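Local coordinates for p800 reaction center core protein (Heliobacterium modesticaldum, PDB 5V8K) that forms the homodimeric photosynthetic reaction center, binding bacteriochlorophylls and, with its partner subunit, an iron-sulfur cluster that probably accepts electrons, at residues Y333-H338 against S377-A382; M356-I361 against N475-A480. One frame throughout, in Å; residues are numbered along the deposited sequence.

Along the chain the four segments come in the order 333-338, 356-361, 377-382, 475-480, so the two contacts cross. Interaction 1 closes a loop of 38 residues between the membrane helices 311-344 and 376-401. Segment 356-361 lies inside that loop, before helix 364-370. Interaction 2 joins this segment to helix 475-488, 113 residues further on. The contact centres are about 12 Å apart, and the contacts meet directly where His338 reaches Thr357 and packs on Ile359. The two contacts also share one bacteriochlorophyll g, so the pigment ties the helix pair to its connecting loop.

Interaction 1: Y333-H338 against S377-A382; sequences YGIATH and SEFVAA. With GBF (Bacteriochlorophyll g), chain X.
Ile335 packs between Val380 and Phe379 of the facing helix. From its CB two branches diverge. CG2, lying anti to the backbone N, meets Val380 CG2 at 4.0 Å. The CG1 branch lies beside the backbone N (chi1 -75°) and runs on extended, which carries CD1 out to Phe379 CE2 at 3.9 Å. The two side chains cross there at about a right angle, and CD1 approaches the ring obliquely. The second methyl of Val380 is used as well: CG1 meets Ala336 CB at 4.0 Å. The contact is thus wholly apolar and buried. The short segment axes come within 9.7 Å, with their directions 132° apart.

Gly334, Thr337 and His338 face a bacteriochlorophyll g. His338 binds its magnesium through ND1 at 2.5 Å. The NE2 of His338 is hydrogen-bonded to Thr357 O, so both ring nitrogens have partners and the ring's rotation is fixed. Without the imidazole, as with an alanine here, the magnesium would probably lose its protein ligand and Thr357 O this partner. Gly334 lies under the vinyl group of the macrocycle; a CB at this position would run into the pigment. Thr337 turns its CG2 to the macrocycle methyl CMC at 3.6 Å. Its OG1 bonds back to Tyr333 O at 2.6 Å. That carbonyl also takes the bond from Thr337 N, and the two donors reach it from opposite faces of its plane.

Val380 also lines the pocket of a bacteriochlorophyll g', and Phe379 lies near another bacteriochlorophyll g. The arrangement is that of two packed transmembrane helices in a photosystem I-like core, one of them offering an axial histidine to a bacteriochlorophyll site.

Interaction 2: M356-I361 against N475-A480; sequences MTYINI and NDIYQA. With GBF (Bacteriochlorophyll g), chain X.
Ile477 projects from helix 475-488 toward the loop and meets Tyr358 and Asn360. With CG1 anti to the carbonyl carbon (chi1 -68°), its longer branch extends toward Tyr358. There Ile477 CD1 touches Tyr358 CB at 3.7 Å and lies near Tyr358 CD2. The two side chains cross obliquely, and CD1 is also oblique to the ring. Asn360 runs past Ile477 in the opposite sense. Its OD1 lies 4.1 Å from Ile477 CG2, while ND2 sits beside Ile477 CG1, so the amide spans both branches. This is plain van der Waals contact, and Asn360 is solvent-exposed.

The far end of Tyr358 is held elsewhere: its OH is hydrogen-bonded to Asp343 and Trp463. Its ring also meets that of Tyr474, with the planes at about 40°.

Neighbouring loop residues turn to bacteriochlorophyll g. Thr357 N donates to O1D of the pigment at 2.9 Å, and the bond is nearly straight (165°). Met356 bends at chi3, bringing CE to 3.8 Å from the macrocycle atom C1D. Ile359 CD1 lies 3.7 Å from C1B. The whole is an extended part of the connection between helices 311-344 and 376-401, ahead of helix 364-370, lining a chlorophyll pocket and packing on a surface helix.

Interaction 1: Y333-H338 against S377-A382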
loop_
_atom_site.group_PDB
_atom_site.type_symbol
_atom_site.label_atom_id
_atom_site.label_comp_id
_atom_site.label_asym_id
_atom_site.label_seq_id
_atom_site.Cartn_x
_atom_site.Cartn_y
_atom_site.Cartn_z
ATOM N N TYR A 333 -14.940 0.824 14.475
ATOM C CA TYR A 333 -14.023 1.773 13.866
ATOM C C TYR A 333 -14.460 3.212 14.122
ATOM O O TYR A 333 -13.623 4.112 14.215
ATOM C CB TYR A 333 -13.872 1.469 12.372
ATOM C CG TYR A 333 -13.044 0.205 12.099
ATOM C CD1 TYR A 333 -13.585 -1.060 12.284
ATOM C CD2 TYR A 333 -11.725 0.285 11.696
ATOM C CE1 TYR A 333 -12.823 -2.217 12.081
ATOM C CE2 TYR A 333 -10.950 -0.882 11.479
ATOM C CZ TYR A 333 -11.522 -2.110 11.673
ATOM O OH TYR A 333 -10.804 -3.248 11.482
ATOM N N GLY A 334 -15.760 3.469 14.243
ATOM C CA GLY A 334 -16.177 4.808 14.578
ATOM C C GLY A 334 -15.787 5.204 15.994
ATOM O O GLY A 334 -15.267 6.302 16.232
ATOM N N ILE A 335 -16.043 4.322 16.959
ATOM C CA ILE A 335 -15.605 4.598 18.323
ATOM C C ILE A 335 -14.095 4.778 18.377
ATOM O O ILE A 335 -13.585 5.709 19.025
ATOM C CB ILE A 335 -16.057 3.490 19.286
ATOM C CG1 ILE A 335 -17.549 3.621 19.585
ATOM C CG2 ILE A 335 -15.298 3.592 20.624
ATOM C CD1 ILE A 335 -18.088 2.421 20.320
ATOM N N ALA A 336 -13.345 3.860 17.738
ATOM C CA ALA A 336 -11.895 3.894 17.882
ATOM C C ALA A 336 -11.323 5.106 17.179
ATOM O O ALA A 336 -10.266 5.599 17.581
ATOM C CB ALA A 336 -11.251 2.611 17.339
ATOM N N THR A 337 -12.008 5.601 16.139
ATOM C CA THR A 337 -11.564 6.821 15.460
ATOM C C THR A 337 -11.812 8.046 16.337
ATOM O O THR A 337 -10.953 8.919 16.431
ATOM C CB THR A 337 -12.266 7.008 14.108
ATOM O OG1 THR A 337 -11.958 5.906 13.266
ATOM C CG2 THR A 337 -11.767 8.250 13.377
ATOM N N HIS A 338 -12.967 8.119 17.000
ATOM C CA HIS A 338 -13.216 9.233 17.910
ATOM C C HIS A 338 -12.166 9.240 19.012
ATOM O O HIS A 338 -11.498 10.246 19.240
ATOM C CB HIS A 338 -14.609 9.155 18.523
ATOM C CG HIS A 338 -14.751 9.945 19.794
ATOM N ND1 HIS A 338 -15.435 11.134 19.867
ATOM C CD2 HIS A 338 -14.288 9.716 21.045
ATOM C CE1 HIS A 338 -15.400 11.597 21.101
ATOM N NE2 HIS A 338 -14.701 10.755 21.835
ATOM N N SER A 377 -11.314 -1.898 25.141
ATOM C CA SER A 377 -10.384 -2.591 24.236
ATOM C C SER A 377 -11.009 -3.867 23.685
ATOM O O SER A 377 -10.997 -4.095 22.479
ATOM C CB SER A 377 -9.052 -2.924 24.940
ATOM O OG SER A 377 -8.115 -3.523 24.042
ATOM N N GLU A 378 -11.551 -4.710 24.560
ATOM C CA GLU A 378 -12.298 -5.889 24.118
ATOM C C GLU A 378 -13.571 -5.525 23.330
ATOM O O GLU A 378 -13.876 -6.164 22.317
ATOM C CB GLU A 378 -12.681 -6.758 25.317
ATOM C CG GLU A 378 -11.604 -7.638 25.819
ATOM C CD GLU A 378 -10.562 -6.932 26.687
ATOM O OE1 GLU A 378 -10.883 -5.854 27.284
ATOM O OE2 GLU A 378 -9.426 -7.480 26.769
ATOM N N PHE A 379 -14.351 -4.544 23.787
ATOM C CA PHE A 379 -15.570 -4.188 23.053
ATOM C C PHE A 379 -15.251 -3.812 21.607
ATOM O O PHE A 379 -15.822 -4.386 20.668
ATOM C CB PHE A 379 -16.328 -3.056 23.765
ATOM C CG PHE A 379 -17.617 -2.641 23.046
ATOM C CD1 PHE A 379 -18.818 -3.268 23.334
ATOM C CD2 PHE A 379 -17.609 -1.651 22.078
ATOM C CE1 PHE A 379 -20.007 -2.906 22.685
ATOM C CE2 PHE A 379 -18.793 -1.271 21.419
ATOM C CZ PHE A 379 -19.990 -1.911 21.719
ATOM N N VAL A 380 -14.298 -2.891 21.404
ATOM C CA VAL A 380 -13.939 -2.481 20.048
ATOM C C VAL A 380 -13.331 -3.653 19.268
ATOM O O VAL A 380 -13.687 -3.902 18.109
ATOM C CB VAL A 380 -12.993 -1.271 20.086
ATOM C CG1 VAL A 380 -12.404 -0.940 18.677
ATOM C CG2 VAL A 380 -13.697 -0.089 20.663
ATOM N N ALA A 381 -12.392 -4.387 19.883
ATOM C CA ALA A 381 -11.684 -5.419 19.133
ATOM C C ALA A 381 -12.633 -6.524 18.687
ATOM O O ALA A 381 -12.565 -7.004 17.550
ATOM C CB ALA A 381 -10.556 -6.007 19.984
ATOM N N ALA A 382 -13.530 -6.937 19.567
ATOM C CA ALA A 382 -14.459 -7.994 19.216
ATOM C C ALA A 382 -15.454 -7.548 18.135
ATOM O O ALA A 382 -15.784 -8.323 17.230
ATOM C CB ALA A 382 -15.182 -8.469 20.472
HETATM MG MG GBF X . -17.275 11.874 18.396
HETATM C CHA GBF X . -17.638 14.487 20.691
HETATM C CHB GBF X . -19.490 10.135 20.126
HETATM C CHC GBF X . -17.268 9.748 15.707
HETATM C CHD GBF X . -15.225 14.145 16.482
HETATM N NA GBF X . -18.402 12.270 19.998
HETATM C C1A GBF X . -18.457 13.268 20.873
HETATM C C2A GBF X . -19.344 13.194 22.094
HETATM C C3A GBF X . -19.665 11.712 22.018
HETATM C C4A GBF X . -19.158 11.356 20.630
HETATM C CMA GBF X . -18.948 10.920 23.126
HETATM C CAA GBF X . -20.641 14.061 22.145
HETATM C CBA GBF X . -21.392 14.017 20.829
HETATM C CGA GBF X . -22.663 14.845 20.888
HETATM O O1A GBF X . -22.960 15.496 21.886
HETATM O O2A GBF X . -23.504 14.934 19.696
HETATM N NB GBF X . -18.223 10.123 18.011
HETATM C C1B GBF X . -19.097 9.524 18.827
HETATM C C2B GBF X . -19.472 8.305 18.240
HETATM C C3B GBF X . -18.856 8.224 17.001
HETATM C C4B GBF X . -18.110 9.409 16.878
HETATM C CMB GBF X . -20.375 7.282 18.866
HETATM C CAB GBF X . -18.949 7.111 16.021
HETATM C CBB GBF X . -19.496 5.905 16.159
HETATM N NC GBF X . -16.410 11.948 16.546
HETATM C C1C GBF X . -16.513 11.021 15.595
HETATM C C2C GBF X . -15.845 11.090 14.277
HETATM C C3C GBF X . -15.337 12.417 14.660
HETATM C C4C GBF X . -15.626 12.848 15.933
HETATM C CMC GBF X . -14.731 10.018 14.263
HETATM C CAC GBF X . -14.481 13.262 13.786
HETATM C CBC GBF X . -14.123 12.807 12.394
HETATM N ND GBF X . -16.652 13.784 18.391
HETATM C C1D GBF X . -15.789 14.580 17.779
HETATM C C2D GBF X . -15.313 15.979 18.426
HETATM C C3D GBF X . -16.143 15.740 19.503
HETATM C C4D GBF X . -16.905 14.546 19.519
HETATM C CMD GBF X . -14.391 17.107 18.069
HETATM C CAD GBF X . -16.609 16.593 20.629
HETATM O OBD GBF X . -16.069 17.582 21.224
HETATM C CBD GBF X . -17.548 15.774 21.436
HETATM C CGD GBF X . -17.079 15.541 22.835
HETATM O O1D GBF X . -16.197 14.747 23.142
HETATM O O2D GBF X . -17.717 16.250 23.897
HETATM C CED GBF X . -17.052 16.275 25.154
#

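Interaction 2: M356-I361 against N475-A480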
loop_
_atom_site.group_PDB
_atom_site.type_symbol
_atom_site.label_atom_id
_atom_site.label_comp_id
_atom_site.label_asym_id
_atom_site.label_seq_id
_atom_site.Cartn_x
_atom_site.Cartn_y
_atom_site.Cartn_z
ATOM N N MET A 356 -11.984 16.362 24.324
ATOM C CA MET A 356 -12.936 15.344 23.933
ATOM C C MET A 356 -13.096 14.316 25.052
ATOM O O MET A 356 -12.192 14.083 25.854
ATOM C CB MET A 356 -12.474 14.709 22.650
ATOM C CG MET A 356 -12.419 15.703 21.485
ATOM S SD MET A 356 -11.675 14.919 20.056
ATOM C CE MET A 356 -12.797 13.547 19.807
ATOM N N THR A 357 -14.293 13.761 25.156
ATOM C CA THR A 357 -14.533 12.645 26.059
ATOM C C THR A 357 -14.108 11.341 25.402
ATOM O O THR A 357 -14.295 11.147 24.199
ATOM C CB THR A 357 -16.018 12.594 26.440
ATOM O OG1 THR A 357 -16.328 13.762 27.208
ATOM C CG2 THR A 357 -16.311 11.391 27.292
ATOM N N TYR A 358 -13.516 10.456 26.205
ATOM C CA TYR A 358 -13.194 9.102 25.772
ATOM C C TYR A 358 -14.448 8.242 25.799
ATOM O O TYR A 358 -15.215 8.293 26.768
ATOM C CB TYR A 358 -12.150 8.462 26.681
ATOM C CG TYR A 358 -11.123 7.619 25.939
ATOM C CD1 TYR A 358 -10.103 8.225 25.233
ATOM C CD2 TYR A 358 -11.163 6.230 25.960
ATOM C CE1 TYR A 358 -9.142 7.486 24.577
ATOM C CE2 TYR A 358 -10.195 5.475 25.303
ATOM C CZ TYR A 358 -9.197 6.113 24.615
ATOM O OH TYR A 358 -8.242 5.393 23.958
ATOM N N ILE A 359 -14.684 7.492 24.729
ATOM C CA ILE A 359 -15.805 6.564 24.709
ATOM C C ILE A 359 -15.365 5.290 25.412
ATOM O O ILE A 359 -14.395 4.638 25.008
ATOM C CB ILE A 359 -16.283 6.279 23.278
ATOM C CG1 ILE A 359 -16.804 7.569 22.649
ATOM C CG2 ILE A 359 -17.374 5.225 23.311
ATOM C CD1 ILE A 359 -17.078 7.453 21.201
ATOM N N ASN A 360 -16.090 4.921 26.453
ATOM C CA ASN A 360 -15.717 3.842 27.354
ATOM C C ASN A 360 -16.919 2.942 27.559
ATOM O O ASN A 360 -17.846 3.304 28.278
ATOM C CB ASN A 360 -15.245 4.383 28.699
ATOM C CG ASN A 360 -14.746 3.296 29.598
ATOM O OD1 ASN A 360 -14.408 2.215 29.134
ATOM N ND2 ASN A 360 -14.680 3.572 30.890
ATOM N N ILE A 361 -16.873 1.773 26.954
ATOM C CA ILE A 361 -17.925 0.768 26.997
ATOM C C ILE A 361 -17.280 -0.566 27.354
ATOM O O ILE A 361 -16.248 -0.919 26.784
ATOM C CB ILE A 361 -18.624 0.638 25.624
ATOM C CG1 ILE A 361 -19.165 1.991 25.144
ATOM C CG2 ILE A 361 -19.733 -0.375 25.718
ATOM C CD1 ILE A 361 -19.767 1.938 23.739
ATOM N N ASN A 475 -5.734 8.189 31.340
ATOM C CA ASN A 475 -4.944 7.121 31.944
ATOM C C ASN A 475 -5.758 6.274 32.906
ATOM O O ASN A 475 -5.537 5.068 33.009
ATOM C CB ASN A 475 -3.737 7.715 32.662
ATOM C CG ASN A 475 -2.786 6.649 33.166
ATOM O OD1 ASN A 475 -2.634 6.459 34.365
ATOM N ND2 ASN A 475 -2.203 5.906 32.248
ATOM N N ASP A 476 -6.717 6.873 33.593
ATOM C CA ASP A 476 -7.541 6.120 34.535
ATOM C C ASP A 476 -8.282 4.985 33.848
ATOM O O ASP A 476 -8.470 3.912 34.436
ATOM C CB ASP A 476 -8.529 7.073 35.242
ATOM C CG ASP A 476 -9.377 7.911 34.260
ATOM O OD1 ASP A 476 -8.893 8.294 33.160
ATOM O OD2 ASP A 476 -10.553 8.209 34.597
ATOM N N ILE A 477 -8.705 5.200 32.595
ATOM C CA ILE A 477 -9.459 4.184 31.873
ATOM C C ILE A 477 -8.544 3.022 31.515
ATOM O O ILE A 477 -8.920 1.846 31.625
ATOM C CB ILE A 477 -10.104 4.805 30.622
ATOM C CG1 ILE A 477 -11.202 5.788 31.036
ATOM C CG2 ILE A 477 -10.683 3.735 29.709
ATOM C CD1 ILE A 477 -11.631 6.738 29.902
ATOM N N TYR A 478 -7.339 3.340 31.059
ATOM C CA TYR A 478 -6.328 2.317 30.807
ATOM C C TYR A 478 -6.021 1.509 32.071
ATOM O O TYR A 478 -6.000 0.276 32.033
ATOM C CB TYR A 478 -5.056 2.960 30.268
ATOM C CG TYR A 478 -3.927 1.992 30.244
ATOM C CD1 TYR A 478 -3.967 0.864 29.447
ATOM C CD2 TYR A 478 -2.842 2.168 31.071
ATOM C CE1 TYR A 478 -2.909 -0.062 29.461
ATOM C CE2 TYR A 478 -1.794 1.284 31.074
ATOM C CZ TYR A 478 -1.836 0.167 30.271
ATOM O OH TYR A 478 -0.795 -0.733 30.297
ATOM N N GLN A 479 -5.807 2.187 33.209
ATOM C CA GLN A 479 -5.401 1.492 34.436
ATOM C C GLN A 479 -6.498 0.572 34.948
ATOM O O GLN A 479 -6.218 -0.532 35.417
ATOM C CB GLN A 479 -5.015 2.491 35.520
ATOM C CG GLN A 479 -3.785 3.333 35.206
ATOM C CD GLN A 479 -2.506 2.512 35.175
ATOM O OE1 GLN A 479 -2.413 1.461 35.827
ATOM N NE2 GLN A 479 -1.510 2.984 34.415
ATOM N N ALA A 480 -7.755 0.999 34.867
ATOM C CA ALA A 480 -8.839 0.115 35.285
ATOM C C ALA A 480 -8.911 -1.099 34.373
ATOM O O ALA A 480 -9.138 -2.220 34.838
ATOM C CB ALA A 480 -10.178 0.862 35.292
HETATM MG MG GBF X . -17.275 11.874 18.396
HETATM C CHA GBF X . -17.638 14.487 20.691
HETATM C CHB GBF X . -19.490 10.135 20.126
HETATM C CHC GBF X . -17.268 9.748 15.707
HETATM C CHD GBF X . -15.225 14.145 16.482
HETATM N NA GBF X . -18.402 12.270 19.998
HETATM C C1A GBF X . -18.457 13.268 20.873
HETATM C C2A GBF X . -19.344 13.194 22.094
HETATM C C3A GBF X . -19.665 11.712 22.018
HETATM C C4A GBF X . -19.158 11.356 20.630
HETATM C CMA GBF X . -18.948 10.920 23.126
HETATM C CAA GBF X . -20.641 14.061 22.145
HETATM C CBA GBF X . -21.392 14.017 20.829
HETATM C CGA GBF X . -22.663 14.845 20.888
HETATM O O1A GBF X . -22.960 15.496 21.886
HETATM O O2A GBF X . -23.504 14.934 19.696
HETATM N NB GBF X . -18.223 10.123 18.011
HETATM C C1B GBF X . -19.097 9.524 18.827
HETATM C C2B GBF X . -19.472 8.305 18.240
HETATM C C3B GBF X . -18.856 8.224 17.001
HETATM C C4B GBF X . -18.110 9.409 16.878
HETATM C CMB GBF X . -20.375 7.282 18.866
HETATM C CAB GBF X . -18.949 7.111 16.021
HETATM C CBB GBF X . -19.496 5.905 16.159
HETATM N NC GBF X . -16.410 11.948 16.546
HETATM C C1C GBF X . -16.513 11.021 15.595
HETATM C C2C GBF X . -15.845 11.090 14.277
HETATM C C3C GBF X . -15.337 12.417 14.660
HETATM C C4C GBF X . -15.626 12.848 15.933
HETATM C CMC GBF X . -14.731 10.018 14.263
HETATM C CAC GBF X . -14.481 13.262 13.786
HETATM C CBC GBF X . -14.123 12.807 12.394
HETATM N ND GBF X . -16.652 13.784 18.391
HETATM C C1D GBF X . -15.789 14.580 17.779
HETATM C C2D GBF X . -15.313 15.979 18.426
HETATM C C3D GBF X . -16.143 15.740 19.503
HETATM C C4D GBF X . -16.905 14.546 19.519
HETATM C CMD GBF X . -14.391 17.107 18.069
HETATM C CAD GBF X . -16.609 16.593 20.629
HETATM O OBD GBF X . -16.069 17.582 21.224
HETATM C CBD GBF X . -17.548 15.774 21.436
HETATM C CGD GBF X . -17.079 15.541 22.835
HETATM O O1D GBF X . -16.197 14.747 23.142
HETATM O O2D GBF X . -17.717 16.250 23.897
HETATM C CED GBF X . -17.052 16.275 25.154
#